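PDB 6IAQ: dihydrodipicolinate reductase N-terminus domain-containing protein from Mycobacterium smegmatis, which is an amine dehydrogenase that binds NADP and probably catalyses the reductive amination of ketones to amines. Local coordinates for residues A188-W193 with T224-D229. Numbering follows the deposited sequence.
Sequences AEFDEW and TATRPD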
ATOM      1  N   ALA A 188     -23.762 -12.019  31.112  1.00 41.65           N
ATOM      2  CA  ALA A 188     -23.241 -13.087  32.006  1.00 45.71           C
ATOM      3  C   ALA A 188     -22.658 -14.233  31.160  1.00 39.38           C
ATOM      4  O   ALA A 188     -21.517 -14.687  31.468  1.00 40.77           O
ATOM      5  CB  ALA A 188     -24.325 -13.559  32.948  1.00 45.84           C
ATOM      6  N   GLU A 189     -23.360 -14.649  30.104  1.00 36.45           N
ATOM      7  CA  GLU A 189     -22.837 -15.682  29.159  1.00 36.60           C
ATOM      8  C   GLU A 189     -21.516 -15.178  28.546  1.00 39.49           C
ATOM      9  O   GLU A 189     -20.516 -15.949  28.468  1.00 38.99           O
ATOM     10  CB  GLU A 189     -23.863 -15.989  28.072  1.00 39.25           C
ATOM     11  CG  GLU A 189     -25.022 -16.846  28.559  1.00 41.90           C
ATOM     12  CD  GLU A 189     -26.202 -16.953  27.601  1.00 47.27           C
ATOM     13  OE1 GLU A 189     -26.363 -16.091  26.726  1.00 41.44           O
ATOM     14  OE2 GLU A 189     -26.991 -17.877  27.750  1.00 54.64           O
ATOM     15  N   PHE A 190     -21.480 -13.901  28.158  1.00 36.88           N
ATOM     16  CA  PHE A 190     -20.292 -13.291  27.504  1.00 35.39           C
ATOM     17  C   PHE A 190     -19.120 -13.321  28.483  1.00 33.25           C
ATOM     18  O   PHE A 190     -17.994 -13.670  28.083  1.00 32.42           O
ATOM     19  CB  PHE A 190     -20.559 -11.852  27.023  1.00 34.90           C
ATOM     20  CG  PHE A 190     -19.371 -11.267  26.293  1.00 34.05           C
ATOM     21  CD1 PHE A 190     -18.331 -10.673  26.986  1.00 28.88           C
ATOM     22  CD2 PHE A 190     -19.260 -11.377  24.914  1.00 34.04           C
ATOM     23  CE1 PHE A 190     -17.234 -10.161  26.309  1.00 30.94           C
ATOM     24  CE2 PHE A 190     -18.141 -10.900  24.246  1.00 33.60           C
ATOM     25  CZ  PHE A 190     -17.124 -10.294  24.940  1.00 31.16           C
ATOM     26  N   ASP A 191     -19.357 -12.926  29.735  1.00 36.98           N
ATOM     27  CA  ASP A 191     -18.257 -12.809  30.727  1.00 38.17           C
ATOM     28  C   ASP A 191     -17.671 -14.202  31.001  1.00 38.49           C
ATOM     29  O   ASP A 191     -16.437 -14.289  31.192  1.00 36.90           O
ATOM     30  CB  ASP A 191     -18.725 -12.126  32.012  1.00 42.49           C
ATOM     31  CG  ASP A 191     -17.587 -11.757  32.946  1.00 48.49           C
ATOM     32  OD1 ASP A 191     -16.636 -11.082  32.500  1.00 51.48           O
ATOM     33  OD2 ASP A 191     -17.635 -12.198  34.110  1.00 57.20           O
ATOM     34  N   GLU A 192     -18.496 -15.252  31.043  1.00 38.91           N
ATOM     35  CA  GLU A 192     -17.997 -16.642  31.264  1.00 41.73           C
ATOM     36  C   GLU A 192     -17.159 -17.042  30.043  1.00 42.13           C
ATOM     37  O   GLU A 192     -16.037 -17.543  30.209  1.00 44.54           O
ATOM     38  CB  GLU A 192     -19.153 -17.602  31.520  1.00 43.29           C
ATOM     39  CG  GLU A 192     -18.697 -18.964  32.015  1.00 50.03           C
ATOM     40  CD  GLU A 192     -19.821 -19.982  32.085  1.00 59.04           C
ATOM     41  OE1 GLU A 192     -21.008 -19.566  32.162  1.00 54.14           O
ATOM     42  OE2 GLU A 192     -19.516 -21.192  32.036  1.00 61.88           O
ATOM     43  N   TRP A 193     -17.668 -16.784  28.845  1.00 39.27           N
ATOM     44  CA  TRP A 193     -16.966 -17.132  27.582  1.00 39.24           C
ATOM     45  C   TRP A 193     -15.612 -16.419  27.487  1.00 35.19           C
ATOM     46  O   TRP A 193     -14.587 -17.092  27.208  1.00 34.58           O
ATOM     47  CB  TRP A 193     -17.853 -16.807  26.383  1.00 39.83           C
ATOM     48  CG  TRP A 193     -17.132 -16.962  25.086  1.00 37.97           C
ATOM     49  CD1 TRP A 193     -16.890 -18.122  24.412  1.00 35.53           C
ATOM     50  CD2 TRP A 193     -16.551 -15.897  24.306  1.00 37.82           C
ATOM     51  NE1 TRP A 193     -16.196 -17.854  23.258  1.00 37.55           N
ATOM     52  CE2 TRP A 193     -15.993 -16.499  23.158  1.00 38.67           C
ATOM     53  CE3 TRP A 193     -16.468 -14.510  24.455  1.00 39.59           C
ATOM     54  CZ2 TRP A 193     -15.344 -15.751  22.180  1.00 39.21           C
ATOM     55  CZ3 TRP A 193     -15.835 -13.772  23.481  1.00 40.01           C
ATOM     56  CH2 TRP A 193     -15.283 -14.386  22.365  1.00 37.86           C
ATOM     57  N   THR A 224      -3.586  -7.601  25.732  1.00 43.58           N
ATOM     58  CA  THR A 224      -4.882  -7.779  25.040  1.00 43.97           C
ATOM     59  C   THR A 224      -6.004  -7.531  26.032  1.00 40.31           C
ATOM     60  O   THR A 224      -5.800  -7.811  27.213  1.00 49.48           O
ATOM     61  CB  THR A 224      -5.008  -9.181  24.421  1.00 40.70           C
ATOM     62  OG1 THR A 224      -6.197  -9.158  23.636  1.00 43.83           O
ATOM     63  CG2 THR A 224      -5.077 -10.294  25.456  1.00 41.56           C
ATOM     64  N   ALA A 225      -7.139  -7.043  25.559  1.00 36.76           N
ATOM     65  CA  ALA A 225      -8.372  -6.884  26.354  1.00 37.35           C
ATOM     66  C   ALA A 225      -9.567  -6.883  25.403  1.00 38.42           C
ATOM     67  O   ALA A 225      -9.413  -6.493  24.219  1.00 37.37           O
ATOM     68  CB  ALA A 225      -8.328  -5.626  27.183  1.00 37.46           C
ATOM     69  N   THR A 226     -10.706  -7.335  25.900  1.00 39.03           N
ATOM     70  CA  THR A 226     -11.953  -7.463  25.132  1.00 35.78           C
ATOM     71  C   THR A 226     -13.102  -7.012  26.013  1.00 33.21           C
ATOM     72  O   THR A 226     -13.090  -7.356  27.204  1.00 39.42           O
ATOM     73  CB  THR A 226     -12.172  -8.899  24.654  1.00 31.66           C
ATOM     74  OG1 THR A 226     -11.065  -9.206  23.810  1.00 31.82           O
ATOM     75  CG2 THR A 226     -13.498  -9.077  23.943  1.00 36.51           C
ATOM     76  N   ARG A 227     -14.045  -6.274  25.441  1.00 30.37           N
ATOM     77  CA  ARG A 227     -15.303  -5.905  26.116  1.00 31.41           C
ATOM     78  C   ARG A 227     -16.447  -6.188  25.151  1.00 33.58           C
ATOM     79  O   ARG A 227     -16.293  -6.115  23.925  1.00 34.10           O
ATOM     80  CB  ARG A 227     -15.245  -4.437  26.552  1.00 35.77           C
ATOM     81  CG  ARG A 227     -15.151  -3.446  25.409  1.00 40.83           C
ATOM     82  CD  ARG A 227     -15.753  -2.107  25.790  1.00 46.60           C
ATOM     83  NE  ARG A 227     -15.993  -1.223  24.658  1.00 47.28           N
ATOM     84  CZ  ARG A 227     -15.067  -0.473  24.062  1.00 52.01           C
ATOM     85  NH1 ARG A 227     -13.792  -0.527  24.426  1.00 50.17           N
ATOM     86  NH2 ARG A 227     -15.419   0.330  23.069  1.00 53.32           N
ATOM     87  N   PRO A 228     -17.636  -6.540  25.675  1.00 30.25           N
ATOM     88  CA  PRO A 228     -18.784  -6.788  24.824  1.00 31.15           C
ATOM     89  C   PRO A 228     -19.293  -5.455  24.263  1.00 35.02           C
ATOM     90  O   PRO A 228     -19.109  -4.422  24.906  1.00 36.73           O
ATOM     91  CB  PRO A 228     -19.800  -7.408  25.781  1.00 35.12           C
ATOM     92  CG  PRO A 228     -19.438  -6.774  27.131  1.00 33.02           C
ATOM     93  CD  PRO A 228     -17.933  -6.724  27.112  1.00 32.12           C
ATOM     94  N   ASP A 229     -19.874  -5.520  23.065  1.00 30.55           N
ATOM     95  CA  ASP A 229     -20.665  -4.414  22.492  1.00 32.87           C
ATOM     96  C   ASP A 229     -22.117  -4.715  22.844  1.00 34.79           C
ATOM     97  O   ASP A 229     -22.551  -5.879  22.669  1.00 30.23           O
ATOM     98  CB  ASP A 229     -20.405  -4.253  20.989  1.00 36.05           C
ATOM     99  CG  ASP A 229     -18.948  -3.979  20.643  1.00 35.46           C
ATOM    100  OD1 ASP A 229     -18.258  -3.368  21.442  1.00 37.93           O
ATOM    101  OD2 ASP A 229     -18.519  -4.397  19.557  1.00 34.55           O
TER
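Phe190 and Pro228 form a CH-pi contact. Pro228 CB lies over the middle of the Phe190 ring, 3.7 Å from the centroid and 9° off the ring normal. The proline ring reaches past the centre to one side, where its CD comes 3.6 Å from Phe190 CE1. Phe190 CG stands anti to the backbone N (chi1 -177°), which carries the ring out from the helix to the strand. On the opposite face, CE3 of Trp193 sits toward the rim, so the indole lies over the rim of that face.

A second contact is at the ring edge. Thr226 CG2 lies near the ring plane, 4.0 Å from Phe190 CZ. Val249 and Phe252 of the neighbouring strand also touch Phe190.

Helix 187-195 here packs on strand 219-230, an edge strand of the mixed sheet. This sheet belongs to the 2,4-diaminopentanoate dehydrogenase C-terminal domain and is separate from the parallel, Rossmann-type sheet. The two segments run nearly antiparallel, at 163°, and their axes come within 9.4 Å at the closest.

No hydrogen bond joins helix and strand segments. The polar side of Thr226 is used elsewhere: OG1 is hydrogen-bonded to Asp254 and Arg199, while its methyl meets the phenyl.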